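Local coordinates for protein Cwp19 (Clostridioides difficile, PDB 5OQ3) that probably hydrolyses glycosidic bonds of the bacterial cell wall through this TIM-barrel domain, although the whole protein is also assigned a tentative N-acetylmuramoyl-L-alanine amidase activity, at residues Gln72-Ser77 and Ala121-Tyr126; Ile85-Glu90 and Asn141-Lys146; Lys62-Asn67 and Asp376-Tyr381; Trp293-Lys298 and Val344-Leu349. All coordinates share one frame; numbering follows the deposited sequence.

Contact 1. Residues Gln72-Ser77 and Ala121-Tyr126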
loop_
_atom_site.group_PDB
_atom_site.type_symbol
_atom_site.label_atom_id
_atom_site.label_comp_id
_atom_site.label_asym_id
_atom_site.label_seq_id
_atom_site.Cartn_x
_atom_site.Cartn_y
_atom_site.Cartn_z
ATOM N N GLN A 72 -6.472 -3.139 4.265
ATOM C CA GLN A 72 -6.295 -3.808 2.968
ATOM C C GLN A 72 -7.574 -4.499 2.545
ATOM O O GLN A 72 -7.856 -5.606 2.951
ATOM C CB GLN A 72 -5.125 -4.793 3.097
ATOM C CG GLN A 72 -4.582 -5.339 1.796
ATOM C CD GLN A 72 -3.369 -6.191 2.009
ATOM O OE1 GLN A 72 -3.246 -6.833 3.062
ATOM N NE2 GLN A 72 -2.481 -6.248 1.006
ATOM N N VAL A 73 -8.348 -3.793 1.711
ATOM C CA VAL A 73 -9.624 -4.268 1.226
ATOM C C VAL A 73 -9.518 -5.131 -0.038
ATOM O O VAL A 73 -10.461 -5.818 -0.388
ATOM C CB VAL A 73 -10.635 -3.128 1.016
ATOM C CG1 VAL A 73 -10.888 -2.359 2.319
ATOM C CG2 VAL A 73 -10.272 -2.175 -0.109
ATOM N N ARG A 74 -8.373 -5.020 -0.727
ATOM C CA ARG A 74 -8.048 -5.837 -1.931
ATOM C C ARG A 74 -6.638 -6.380 -1.776
ATOM O O ARG A 74 -5.696 -5.849 -2.364
ATOM C CB ARG A 74 -8.142 -4.991 -3.191
ATOM C CG ARG A 74 -7.808 -5.701 -4.500
ATOM C CD ARG A 74 -7.723 -4.692 -5.619
ATOM N NE ARG A 74 -7.237 -5.246 -6.864
ATOM C CZ ARG A 74 -7.989 -5.727 -7.846
ATOM N NH1 ARG A 74 -9.290 -5.802 -7.726
ATOM N NH2 ARG A 74 -7.399 -6.109 -8.996
ATOM N N PRO A 75 -6.496 -7.470 -0.998
ATOM C CA PRO A 75 -5.183 -8.069 -0.867
ATOM C C PRO A 75 -4.744 -8.905 -2.043
ATOM O O PRO A 75 -3.533 -9.051 -2.248
ATOM C CB PRO A 75 -5.328 -8.960 0.358
ATOM C CG PRO A 75 -6.765 -9.309 0.430
ATOM C CD PRO A 75 -7.441 -8.042 -0.018
ATOM N N LYS A 76 -5.689 -9.416 -2.840
ATOM C CA LYS A 76 -5.364 -10.436 -3.853
ATOM C C LYS A 76 -6.469 -10.515 -4.913
ATOM O O LYS A 76 -7.200 -11.510 -5.003
ATOM C CB LYS A 76 -5.132 -11.772 -3.162
ATOM C CG LYS A 76 -4.620 -12.866 -4.061
ATOM C CD LYS A 76 -4.592 -14.167 -3.282
ATOM C CE LYS A 76 -4.545 -15.329 -4.234
ATOM N NZ LYS A 76 -4.973 -16.573 -3.563
ATOM N N SER A 77 -6.583 -9.434 -5.697
ATOM C CA SER A 77 -7.635 -9.292 -6.749
ATOM C C SER A 77 -9.024 -9.736 -6.245
ATOM O O SER A 77 -9.779 -10.399 -6.955
ATOM C CB SER A 77 -7.279 -10.071 -8.027
ATOM O OG SER A 77 -8.256 -9.838 -9.035
ATOM N N ALA A 121 -8.896 2.975 2.455
ATOM C CA ALA A 121 -9.028 1.673 1.806
ATOM C C ALA A 121 -7.794 1.388 0.974
ATOM O O ALA A 121 -7.487 2.143 0.034
ATOM C CB ALA A 121 -10.273 1.663 0.932
ATOM N N TRP A 122 -7.089 0.303 1.326
ATOM C CA TRP A 122 -5.869 -0.091 0.682
ATOM C C TRP A 122 -6.134 -1.225 -0.333
ATOM O O TRP A 122 -6.725 -2.254 0.001
ATOM C CB TRP A 122 -4.861 -0.450 1.759
ATOM C CG TRP A 122 -3.685 -1.310 1.475
ATOM C CD1 TRP A 122 -3.061 -1.535 0.263
ATOM C CD2 TRP A 122 -2.914 -2.003 2.450
ATOM N NE1 TRP A 122 -2.001 -2.373 0.442
ATOM C CE2 TRP A 122 -1.895 -2.684 1.763
ATOM C CE3 TRP A 122 -3.012 -2.167 3.834
ATOM C CZ2 TRP A 122 -0.939 -3.484 2.418
ATOM C CZ3 TRP A 122 -2.088 -2.982 4.483
ATOM C CH2 TRP A 122 -1.069 -3.625 3.772
ATOM N N PHE A 123 -5.635 -0.991 -1.534
ATOM C CA PHE A 123 -5.763 -1.910 -2.668
ATOM C C PHE A 123 -4.384 -2.315 -3.199
ATOM O O PHE A 123 -3.470 -1.473 -3.303
ATOM C CB PHE A 123 -6.506 -1.231 -3.821
ATOM C CG PHE A 123 -7.879 -0.736 -3.483
ATOM C CD1 PHE A 123 -8.087 0.516 -2.874
ATOM C CD2 PHE A 123 -8.996 -1.440 -3.896
ATOM C CE1 PHE A 123 -9.348 0.970 -2.596
ATOM C CE2 PHE A 123 -10.262 -0.985 -3.604
ATOM C CZ PHE A 123 -10.449 0.243 -2.977
ATOM N N ASN A 124 -4.256 -3.584 -3.610
ATOM C CA ASN A 124 -3.121 -4.045 -4.410
ATOM C C ASN A 124 -3.628 -4.117 -5.869
ATOM O O ASN A 124 -4.529 -4.890 -6.151
ATOM C CB ASN A 124 -2.608 -5.376 -3.880
ATOM C CG ASN A 124 -1.439 -5.902 -4.681
ATOM O OD1 ASN A 124 -1.457 -5.872 -5.923
ATOM N ND2 ASN A 124 -0.431 -6.455 -3.971
ATOM N N PRO A 125 -3.118 -3.271 -6.785
ATOM C CA PRO A 125 -3.764 -3.224 -8.093
ATOM C C PRO A 125 -3.587 -4.493 -8.955
ATOM O O PRO A 125 -4.571 -4.949 -9.544
ATOM C CB PRO A 125 -3.103 -1.996 -8.771
ATOM C CG PRO A 125 -1.871 -1.724 -7.991
ATOM C CD PRO A 125 -2.116 -2.202 -6.608
ATOM N N TYR A 126 -2.347 -4.983 -9.114
ATOM C CA TYR A 126 -2.036 -5.960 -10.186
ATOM C C TYR A 126 -1.911 -7.429 -9.728
ATOM O O TYR A 126 -1.908 -8.289 -10.582
ATOM C CB TYR A 126 -0.744 -5.617 -10.931
ATOM C CG TYR A 126 -0.608 -4.168 -11.401
ATOM C CD1 TYR A 126 -1.460 -3.615 -12.342
ATOM C CD2 TYR A 126 0.418 -3.381 -10.926
ATOM C CE1 TYR A 126 -1.305 -2.313 -12.780
ATOM C CE2 TYR A 126 0.614 -2.089 -11.375
ATOM C CZ TYR A 126 -0.248 -1.558 -12.321
ATOM O OH TYR A 126 -0.034 -0.275 -12.733
HETATM O O HOH W 1 -4.628 -7.619 -6.184
#

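Contact 2. Residues Ile85-Glu90 and Asn141-Lys146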
loop_
_atom_site.group_PDB
_atom_site.type_symbol
_atom_site.label_atom_id
_atom_site.label_comp_id
_atom_site.label_asym_id
_atom_site.label_seq_id
_atom_site.Cartn_x
_atom_site.Cartn_y
_atom_site.Cartn_z
ATOM N N ILE A 85 -17.915 -6.753 -9.130
ATOM C CA ILE A 85 -16.731 -6.824 -10.008
ATOM C C ILE A 85 -15.736 -7.898 -9.519
ATOM O O ILE A 85 -15.224 -8.686 -10.315
ATOM C CB ILE A 85 -16.005 -5.444 -10.074
ATOM C CG1 ILE A 85 -16.973 -4.325 -10.512
ATOM C CG2 ILE A 85 -14.782 -5.512 -11.000
ATOM C CD1 ILE A 85 -16.393 -2.933 -10.338
ATOM N N ASN A 86 -15.416 -7.895 -8.229
ATOM C CA ASN A 86 -14.331 -8.681 -7.681
ATOM C C ASN A 86 -14.867 -9.667 -6.670
ATOM O O ASN A 86 -15.863 -9.409 -6.007
ATOM C CB ASN A 86 -13.281 -7.743 -7.044
ATOM C CG ASN A 86 -12.547 -6.949 -8.089
ATOM O OD1 ASN A 86 -11.787 -7.506 -8.845
ATOM N ND2 ASN A 86 -12.817 -5.646 -8.156
ATOM N N PRO A 87 -14.206 -10.838 -6.534
ATOM C CA PRO A 87 -14.717 -11.917 -5.679
ATOM C C PRO A 87 -14.422 -11.687 -4.209
ATOM O O PRO A 87 -13.406 -11.064 -3.861
ATOM C CB PRO A 87 -13.896 -13.126 -6.127
ATOM C CG PRO A 87 -12.605 -12.513 -6.608
ATOM C CD PRO A 87 -13.036 -11.255 -7.320
ATOM N N TRP A 88 -15.245 -12.269 -3.322
ATOM C CA TRP A 88 -14.952 -12.220 -1.887
ATOM C C TRP A 88 -13.571 -12.770 -1.581
ATOM O O TRP A 88 -13.180 -13.833 -2.087
ATOM C CB TRP A 88 -15.975 -13.019 -1.072
ATOM C CG TRP A 88 -17.370 -12.456 -1.060
ATOM C CD1 TRP A 88 -18.467 -12.928 -1.725
ATOM C CD2 TRP A 88 -17.810 -11.343 -0.288
ATOM N NE1 TRP A 88 -19.564 -12.155 -1.420
ATOM C CE2 TRP A 88 -19.191 -11.202 -0.506
ATOM C CE3 TRP A 88 -17.163 -10.462 0.604
ATOM C CZ2 TRP A 88 -19.947 -10.176 0.099
ATOM C CZ3 TRP A 88 -17.915 -9.445 1.200
ATOM C CH2 TRP A 88 -19.293 -9.332 0.957
ATOM N N SER A 89 -12.849 -12.099 -0.698
ATOM C CA SER A 89 -11.491 -12.525 -0.348
ATOM C C SER A 89 -11.487 -13.842 0.432
ATOM O O SER A 89 -12.267 -14.043 1.348
ATOM C CB SER A 89 -10.802 -11.455 0.500
ATOM O OG SER A 89 -9.512 -11.882 0.896
ATOM N N GLU A 90 -10.558 -14.719 0.073
ATOM C CA GLU A 90 -10.367 -15.966 0.783
ATOM C C GLU A 90 -9.942 -15.758 2.224
ATOM O O GLU A 90 -10.049 -16.695 3.024
ATOM C CB GLU A 90 -9.310 -16.801 0.090
ATOM C CG GLU A 90 -7.891 -16.312 0.284
ATOM C CD GLU A 90 -6.953 -16.778 -0.801
ATOM O OE1 GLU A 90 -6.161 -17.703 -0.531
ATOM O OE2 GLU A 90 -7.042 -16.253 -1.930
ATOM N N ASN A 141 -16.443 -16.294 -12.149
ATOM C CA ASN A 141 -16.689 -14.873 -12.392
ATOM C C ASN A 141 -15.475 -13.970 -12.138
ATOM O O ASN A 141 -15.580 -12.755 -12.227
ATOM C CB ASN A 141 -17.884 -14.400 -11.551
ATOM C CG ASN A 141 -17.630 -14.472 -10.039
ATOM O OD1 ASN A 141 -16.560 -14.916 -9.580
ATOM N ND2 ASN A 141 -18.638 -14.044 -9.247
ATOM N N HIS A 142 -14.326 -14.561 -11.825
ATOM C CA HIS A 142 -13.128 -13.786 -11.494
ATOM C C HIS A 142 -12.679 -13.017 -12.742
ATOM O O HIS A 142 -12.629 -13.609 -13.825
ATOM C CB HIS A 142 -12.051 -14.748 -11.034
ATOM C CG HIS A 142 -10.868 -14.094 -10.405
ATOM N ND1 HIS A 142 -10.033 -13.229 -11.086
ATOM C CD2 HIS A 142 -10.367 -14.193 -9.155
ATOM C CE1 HIS A 142 -9.074 -12.831 -10.277
ATOM N NE2 HIS A 142 -9.247 -13.408 -9.101
ATOM N N PRO A 143 -12.385 -11.702 -12.610
ATOM C CA PRO A 143 -11.932 -10.955 -13.797
ATOM C C PRO A 143 -10.796 -11.572 -14.581
ATOM O O PRO A 143 -10.760 -11.440 -15.795
ATOM C CB PRO A 143 -11.538 -9.597 -13.224
ATOM C CG PRO A 143 -12.392 -9.456 -11.994
ATOM C CD PRO A 143 -12.502 -10.827 -11.416
ATOM N N ALA A 144 -9.842 -12.214 -13.908
ATOM C CA ALA A 144 -8.709 -12.823 -14.599
ATOM C C ALA A 144 -9.140 -14.081 -15.406
ATOM O O ALA A 144 -8.539 -14.404 -16.432
ATOM C CB ALA A 144 -7.631 -13.178 -13.597
ATOM N N LYS A 145 -10.158 -14.770 -14.913
ATOM C CA LYS A 145 -10.713 -15.914 -15.631
ATOM C C LYS A 145 -11.543 -15.464 -16.832
ATOM O O LYS A 145 -11.459 -16.046 -17.927
ATOM C CB LYS A 145 -11.562 -16.795 -14.684
ATOM C CG LYS A 145 -12.087 -18.049 -15.345
ATOM C CD LYS A 145 -12.600 -19.023 -14.303
ATOM C CE LYS A 145 -11.544 -20.049 -13.890
ATOM N NZ LYS A 145 -11.400 -21.125 -14.897
ATOM N N LYS A 146 -12.296 -14.388 -16.664
ATOM C CA LYS A 146 -13.069 -13.839 -17.780
ATOM C C LYS A 146 -12.231 -13.155 -18.856
ATOM O O LYS A 146 -12.685 -13.023 -20.006
ATOM C CB LYS A 146 -14.082 -12.826 -17.274
ATOM C CG LYS A 146 -15.141 -13.452 -16.370
ATOM C CD LYS A 146 -16.243 -12.467 -15.957
ATOM C CE LYS A 146 -15.745 -11.330 -15.071
ATOM N NZ LYS A 146 -16.890 -10.773 -14.285
HETATM O O HOH W 2 -15.931 -8.636 -12.942
HETATM O O HOH W 3 -16.077 -11.670 -9.102
#

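Contact 3. Residues Lys62-Asn67 and Asp376-Tyr381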
loop_
_atom_site.group_PDB
_atom_site.type_symbol
_atom_site.label_atom_id
_atom_site.label_comp_id
_atom_site.label_asym_id
_atom_site.label_seq_id
_atom_site.Cartn_x
_atom_site.Cartn_y
_atom_site.Cartn_z
ATOM N N LYS A 62 -6.011 3.359 18.944
ATOM C CA LYS A 62 -6.440 4.674 19.365
ATOM C C LYS A 62 -5.740 5.055 20.672
ATOM O O LYS A 62 -5.337 6.201 20.881
ATOM C CB LYS A 62 -7.949 4.765 19.495
ATOM C CG LYS A 62 -8.341 6.136 19.971
ATOM C CD LYS A 62 -9.742 6.532 19.713
ATOM C CE LYS A 62 -9.913 8.016 19.987
ATOM N NZ LYS A 62 -11.362 8.303 20.090
ATOM N N SER A 63 -5.605 4.067 21.558
ATOM C CA SER A 63 -4.997 4.308 22.867
ATOM C C SER A 63 -3.568 4.827 22.836
ATOM O O SER A 63 -3.131 5.441 23.822
ATOM C CB SER A 63 -5.050 3.062 23.771
ATOM O OG SER A 63 -4.012 2.134 23.460
ATOM N N VAL A 64 -2.852 4.605 21.733
ATOM C CA VAL A 64 -1.467 5.105 21.600
ATOM C C VAL A 64 -1.336 6.305 20.700
ATOM O O VAL A 64 -0.226 6.745 20.429
ATOM C CB VAL A 64 -0.465 4.006 21.200
ATOM C CG1 VAL A 64 -0.595 2.835 22.165
ATOM C CG2 VAL A 64 -0.624 3.543 19.739
ATOM N N GLY A 65 -2.459 6.810 20.194
ATOM C CA GLY A 65 -2.447 8.010 19.364
ATOM C C GLY A 65 -2.665 7.798 17.867
ATOM O O GLY A 65 -2.626 8.734 17.108
ATOM N N ILE A 66 -2.885 6.572 17.427
ATOM C CA ILE A 66 -3.196 6.336 16.015
ATOM C C ILE A 66 -4.528 6.986 15.660
ATOM O O ILE A 66 -5.533 6.831 16.360
ATOM C CB ILE A 66 -3.184 4.836 15.686
ATOM C CG1 ILE A 66 -1.829 4.208 15.946
ATOM C CG2 ILE A 66 -3.664 4.549 14.261
ATOM C CD1 ILE A 66 -0.719 4.755 15.086
ATOM N N ASN A 67 -4.509 7.752 14.565
ATOM C CA ASN A 67 -5.682 8.478 14.095
ATOM C C ASN A 67 -6.223 8.041 12.763
ATOM O O ASN A 67 -7.274 8.535 12.331
ATOM C CB ASN A 67 -5.465 10.000 14.134
ATOM C CG ASN A 67 -4.332 10.481 13.218
ATOM O OD1 ASN A 67 -4.022 9.862 12.196
ATOM N ND2 ASN A 67 -3.699 11.625 13.608
ATOM N N ASP A 376 6.136 3.873 23.720
ATOM C CA ASP A 376 6.883 4.821 22.870
ATOM C C ASP A 376 5.955 5.685 22.028
ATOM O O ASP A 376 6.122 6.927 21.990
ATOM C CB ASP A 376 7.908 4.094 22.021
ATOM C CG ASP A 376 9.139 3.656 22.830
ATOM O OD1 ASP A 376 9.376 4.191 23.919
ATOM O OD2 ASP A 376 9.881 2.806 22.349
ATOM N N LEU A 377 4.946 5.073 21.404
ATOM C CA LEU A 377 4.007 5.867 20.629
ATOM C C LEU A 377 3.185 6.798 21.521
ATOM O O LEU A 377 2.981 7.953 21.159
ATOM C CB LEU A 377 3.126 4.984 19.732
ATOM C CG LEU A 377 3.717 4.744 18.328
ATOM C CD1 LEU A 377 5.105 4.148 18.380
ATOM C CD2 LEU A 377 2.779 3.884 17.494
ATOM N N LYS A 378 2.746 6.327 22.691
ATOM C CA LYS A 378 2.070 7.232 23.633
ATOM C C LYS A 378 2.934 8.448 23.933
ATOM O O LYS A 378 2.444 9.578 23.946
ATOM C CB LYS A 378 1.710 6.531 24.947
ATOM C CG LYS A 378 0.429 5.740 24.859
ATOM C CD LYS A 378 0.022 5.157 26.208
ATOM C CE LYS A 378 -0.697 3.831 26.021
ATOM N NZ LYS A 378 -1.016 3.164 27.309
ATOM N N SER A 379 4.224 8.233 24.162
ATOM C CA SER A 379 5.104 9.368 24.482
ATOM C C SER A 379 5.285 10.342 23.272
ATOM O O SER A 379 5.418 11.552 23.447
ATOM C CB SER A 379 6.428 8.874 25.038
ATOM O OG SER A 379 7.183 8.274 24.034
ATOM N N LEU A 380 5.237 9.822 22.049
ATOM C CA LEU A 380 5.307 10.680 20.872
ATOM C C LEU A 380 4.016 11.437 20.631
ATOM O O LEU A 380 4.065 12.534 20.078
ATOM C CB LEU A 380 5.600 9.818 19.644
ATOM C CG LEU A 380 6.987 9.198 19.606
ATOM C CD1 LEU A 380 7.069 8.134 18.525
ATOM C CD2 LEU A 380 8.053 10.263 19.398
ATOM N N TYR A 381 2.876 10.852 20.999
ATOM C CA TYR A 381 1.589 11.369 20.577
ATOM C C TYR A 381 0.673 11.942 21.646
ATOM O O TYR A 381 -0.467 12.331 21.362
ATOM C CB TYR A 381 0.877 10.280 19.766
ATOM C CG TYR A 381 1.607 9.867 18.506
ATOM C CD1 TYR A 381 2.335 10.792 17.757
ATOM C CD2 TYR A 381 1.572 8.554 18.039
ATOM C CE1 TYR A 381 2.986 10.447 16.573
ATOM C CE2 TYR A 381 2.214 8.195 16.861
ATOM C CZ TYR A 381 2.926 9.139 16.119
ATOM O OH TYR A 381 3.560 8.758 14.962
HETATM O O HOH W 4 -2.604 0.877 25.320
#

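Contact 4. Residues Trp293-Lys298 and Val344-Leu349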
loop_
_atom_site.group_PDB
_atom_site.type_symbol
_atom_site.label_atom_id
_atom_site.label_comp_id
_atom_site.label_asym_id
_atom_site.label_seq_id
_atom_site.Cartn_x
_atom_site.Cartn_y
_atom_site.Cartn_z
ATOM N N TRP A 293 14.407 0.855 7.694
ATOM C CA TRP A 293 15.785 0.631 8.014
ATOM C C TRP A 293 16.147 1.458 9.254
ATOM O O TRP A 293 15.544 2.492 9.520
ATOM C CB TRP A 293 16.668 1.107 6.866
ATOM C CG TRP A 293 16.455 0.340 5.578
ATOM C CD1 TRP A 293 16.825 -0.964 5.313
ATOM C CD2 TRP A 293 15.841 0.822 4.382
ATOM N NE1 TRP A 293 16.483 -1.306 4.037
ATOM C CE2 TRP A 293 15.886 -0.229 3.436
ATOM C CE3 TRP A 293 15.291 2.050 4.001
ATOM C CZ2 TRP A 293 15.399 -0.085 2.144
ATOM C CZ3 TRP A 293 14.785 2.183 2.722
ATOM C CH2 TRP A 293 14.826 1.117 1.813
ATOM N N PRO A 294 17.181 1.041 9.985
ATOM C CA PRO A 294 17.722 1.838 11.083
ATOM C C PRO A 294 18.477 3.071 10.632
ATOM O O PRO A 294 19.039 3.129 9.531
ATOM C CB PRO A 294 18.690 0.888 11.799
ATOM C CG PRO A 294 18.435 -0.437 11.224
ATOM C CD PRO A 294 17.871 -0.249 9.872
ATOM N N ILE A 295 18.532 4.050 11.532
ATOM C CA ILE A 295 19.491 5.148 11.418
ATOM C C ILE A 295 20.899 4.574 11.401
ATOM O O ILE A 295 21.203 3.699 12.175
ATOM C CB ILE A 295 19.276 6.145 12.584
ATOM C CG1 ILE A 295 17.956 6.875 12.346
ATOM C CG2 ILE A 295 20.416 7.147 12.689
ATOM C CD1 ILE A 295 17.403 7.618 13.548
ATOM N N GLY A 296 21.726 5.052 10.496
ATOM C CA GLY A 296 23.143 4.623 10.388
ATOM C C GLY A 296 23.397 3.419 9.502
ATOM O O GLY A 296 24.538 3.000 9.363
ATOM N N LEU A 297 22.362 2.821 8.917
ATOM C CA LEU A 297 22.610 1.645 8.078
ATOM C C LEU A 297 23.254 2.129 6.794
ATOM O O LEU A 297 22.660 2.909 6.060
ATOM C CB LEU A 297 21.300 0.920 7.745
ATOM C CG LEU A 297 21.457 -0.331 6.890
ATOM C CD1 LEU A 297 22.147 -1.470 7.631
ATOM C CD2 LEU A 297 20.087 -0.749 6.368
ATOM N N LYS A 298 24.440 1.620 6.484
ATOM C CA LYS A 298 25.237 2.151 5.373
ATOM C C LYS A 298 24.499 2.155 4.011
ATOM O O LYS A 298 24.474 3.185 3.304
ATOM C CB LYS A 298 26.573 1.408 5.274
ATOM C CG LYS A 298 27.485 1.947 4.181
ATOM C CD LYS A 298 28.839 1.246 4.183
ATOM C CE LYS A 298 29.837 2.022 3.342
ATOM N NZ LYS A 298 29.314 2.369 1.992
ATOM N N VAL A 344 11.302 6.273 18.806
ATOM C CA VAL A 344 11.248 7.653 19.293
ATOM C C VAL A 344 12.314 8.503 18.587
ATOM O O VAL A 344 12.061 9.624 18.164
ATOM C CB VAL A 344 11.377 7.708 20.834
ATOM C CG1 VAL A 344 11.541 9.150 21.282
ATOM C CG2 VAL A 344 10.134 7.093 21.472
ATOM N N GLN A 345 13.513 7.978 18.477
ATOM C CA GLN A 345 14.582 8.659 17.751
ATOM C C GLN A 345 14.199 8.946 16.289
ATOM O O GLN A 345 14.452 10.055 15.775
ATOM C CB GLN A 345 15.860 7.822 17.822
ATOM C CG GLN A 345 17.064 8.483 17.188
ATOM C CD GLN A 345 18.304 7.617 17.180
ATOM O OE1 GLN A 345 18.279 6.494 17.653
ATOM N NE2 GLN A 345 19.379 8.123 16.574
ATOM N N GLN A 346 13.622 7.964 15.602
ATOM C CA GLN A 346 13.204 8.185 14.233
ATOM C C GLN A 346 12.164 9.267 14.114
ATOM O O GLN A 346 12.304 10.139 13.259
ATOM C CB GLN A 346 12.743 6.863 13.594
ATOM C CG GLN A 346 13.818 5.822 13.421
ATOM C CD GLN A 346 13.461 4.744 12.390
ATOM O OE1 GLN A 346 12.300 4.587 11.978
ATOM N NE2 GLN A 346 14.456 3.932 12.038
ATOM N N VAL A 347 11.103 9.225 14.912
ATOM C CA VAL A 347 10.054 10.199 14.752
ATOM C C VAL A 347 10.507 11.587 15.206
ATOM O O VAL A 347 10.141 12.582 14.616
ATOM C CB VAL A 347 8.759 9.756 15.470
ATOM C CG1 VAL A 347 7.704 10.843 15.441
ATOM C CG2 VAL A 347 8.194 8.503 14.795
ATOM N N THR A 348 11.378 11.655 16.208
ATOM C CA THR A 348 11.970 12.933 16.608
ATOM C C THR A 348 12.731 13.579 15.431
ATOM O O THR A 348 12.614 14.779 15.166
ATOM C CB THR A 348 12.861 12.740 17.835
ATOM O OG1 THR A 348 12.083 12.236 18.925
ATOM C CG2 THR A 348 13.532 14.049 18.263
ATOM N N LEU A 349 13.477 12.771 14.687
ATOM C CA LEU A 349 14.168 13.261 13.509
ATOM C C LEU A 349 13.170 13.726 12.455
ATOM O O LEU A 349 13.365 14.795 11.857
ATOM C CB LEU A 349 15.099 12.188 12.974
ATOM C CG LEU A 349 15.933 12.592 11.750
ATOM C CD1 LEU A 349 16.847 13.789 12.059
ATOM C CD2 LEU A 349 16.694 11.401 11.196
#

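Contact 1. Residues Gln72-Ser77 and Ala121-Tyr126
Gln72 lies along one face of the Trp122 indole, its chain stretched so that CB, CG and the terminal amide all rest on the ring. Gln72 CB sits 3.7 Å from the centroid of the Trp122 six-membered ring, a CH-pi contact, and the amide stacks with its plane only 17° from that of the indole. A flat, extended side chain suits this place; its OE1 is held by Ser33 and Val35, while Trp122 NE1 reaches Asp190. Between the parallel strands a beta bulge shifts the register by one, and Trp122 O receives both Val73 N at 2.8 Å and, weakly, Arg74 N. At the bulge, Val73 CG2 lies over a face of the Phe123 ring, 3.8 Å from its centroid. Arg74, extended from CG to NE, runs past the edge of that ring, and its guanidinium clasps two successive carbonyls: NE to Asn124 O at 2.8 Å, in the guanidinium plane, and NH2 to Pro125 O at 3.1 Å. A water joins Asn124 O to Ser77 N. All this lies at the C-terminal ends of strands 68-74 and 118-123, adjacent strands of the TIM barrel, with helix 165-181 packed against Phe123 and Arg74.

Contact 2. Residues Ile85-Glu90 and Asn141-Lys146
The Pro87 and Pro143 rings meet through their CD atoms, 4.2 Å apart, while the neighbouring ring atom, Pro87 CG, lies 3.8 Å from His142 CD2 and approaches the imidazole obliquely. Pro143 also turns its CG toward the backbone, 3.4 Å from Ile85 O, and toward Asn86 OD1, whose side chain crosses the pyrrolidine at about a right angle. Asn86 gets there with CG anti to its own carbonyl carbon (chi1 -70°); its amide is fixed from outside, OD1 by Tyr170 and ND2 by Ser174, both of helix 165-181. His142 is the N-cap of the short helix 143-146, in a segment that follows barrel strand 118-123, and here the imidazole does the capping. With chi1 at -168° the ring swings back beside the carbonyl carbon, and His142 ND1 accepts from Ala144 N at 3.0 Å with the donor lying in the ring plane. That bond probably helps fix the ring's rotation, with CD2 on the side of Pro87. Proline suits the first helical position, where no backbone N-H is needed. No direct hydrogen bond joins the segments; instead a water donates to Ile85 O at 2.7 Å and accepts from Lys146 NZ. The bent Lys146 chain folds back, and its ammonium also makes a weak bond to Asn141 O.

Contact 3. Residues Lys62-Asn67 and Asp376-Tyr381
Val64 packs against the last turns of helix 371-381, its CB 4.0 Å from Leu377 CB and its CG2 close to Leu377 CD2. Lys378, with CG anti to its carbonyl carbon (chi1 -82°) and a bend at chi3, lays its aliphatic part across the same valine at about a right angle, CE 4.0 Å from Val64 CG1 and 3.7 Å from Ser63 O. A long chain suits this margin: its methylenes cover the valine, while NZ only weakly holds a water that donates to Ser63 OG, itself also bonded to Lys60 O. Helix 47-63 ends here in a Schellman motif, and Gly65, with a phi of 106°, lets the chain turn toward barrel strand 68-74. Gly65 CA lies 4.0 Å from Tyr381 CB, where a side chain would collide. Val64 O meets the edge of the Tyr381 ring, 3.5 Å from CD2. The ring's hydroxyl shares a hydrogen bond with that of Tyr361 in strand 356-361, which probably helps place it. Further in, Ile367 of helix 364-369 touches Val64, Ile66 and Leu377 alike.

Contact 4. Residues Trp293-Lys298 and Val344-Leu349
A type II beta turn, Pro294 to Leu297, in the loop between barrel strand 286-287 and helix 302-313 packs here against the outer helix 343-350. Pro294 opens the turn, with Ile295 and Gly296 at its corners; Gly296 takes a positive phi of 89°, which suits glycine. Ile295 projects toward the helix, and its extended CG1 branch carries CD1 in among two glutamines. Ile295 CD1 lies 3.6 Å from Gln345 NE2 and 4.0 Å from Gln346 CG, resting against the amide end and CG of Gln345, an exposed residue, and against buried Gln346. Gln345 lies obliquely across the isoleucine, its chain stretched out with CG anti to the backbone N (chi1 -176°). Gln346, with CG anti to its carbonyl carbon (chi1 -66°), extends toward Trp293 O. Its amide is held chiefly by Glu342 OE1, which also takes the N-H of Ile295 and thus ties turn and helix to one carboxylate. Across the contact itself Gln346 NE2 gives only a weak, bent bond to Trp293 O, 3.1 Å long with an angle of 128° at the hydrogen.

Overall arrangement
The four contacts belong to one closed eight-stranded parallel (TIM) barrel: contact 1 is in the barrel wall, joining the second and third strands close to the chain's centre, and the others lie outside it. Contact 2, its centre about 12 Å from that of contact 1, alternates with it along the chain; the two touch through a salt bridge from Lys76 to Glu90. Contacts 3 and 4, with centres about 18 Å apart, also touch, as Leu380 and Asp376 of helix 371-381 pack on Val347 and Val344 of helix 343-350. They lie across the chain's centre from contact 2, their centres about 38 and 41 Å from its own. Contact 3 encloses the other three in sequence, bringing the C-terminal helix against the end of helix 47-63 on the outside of the barrel.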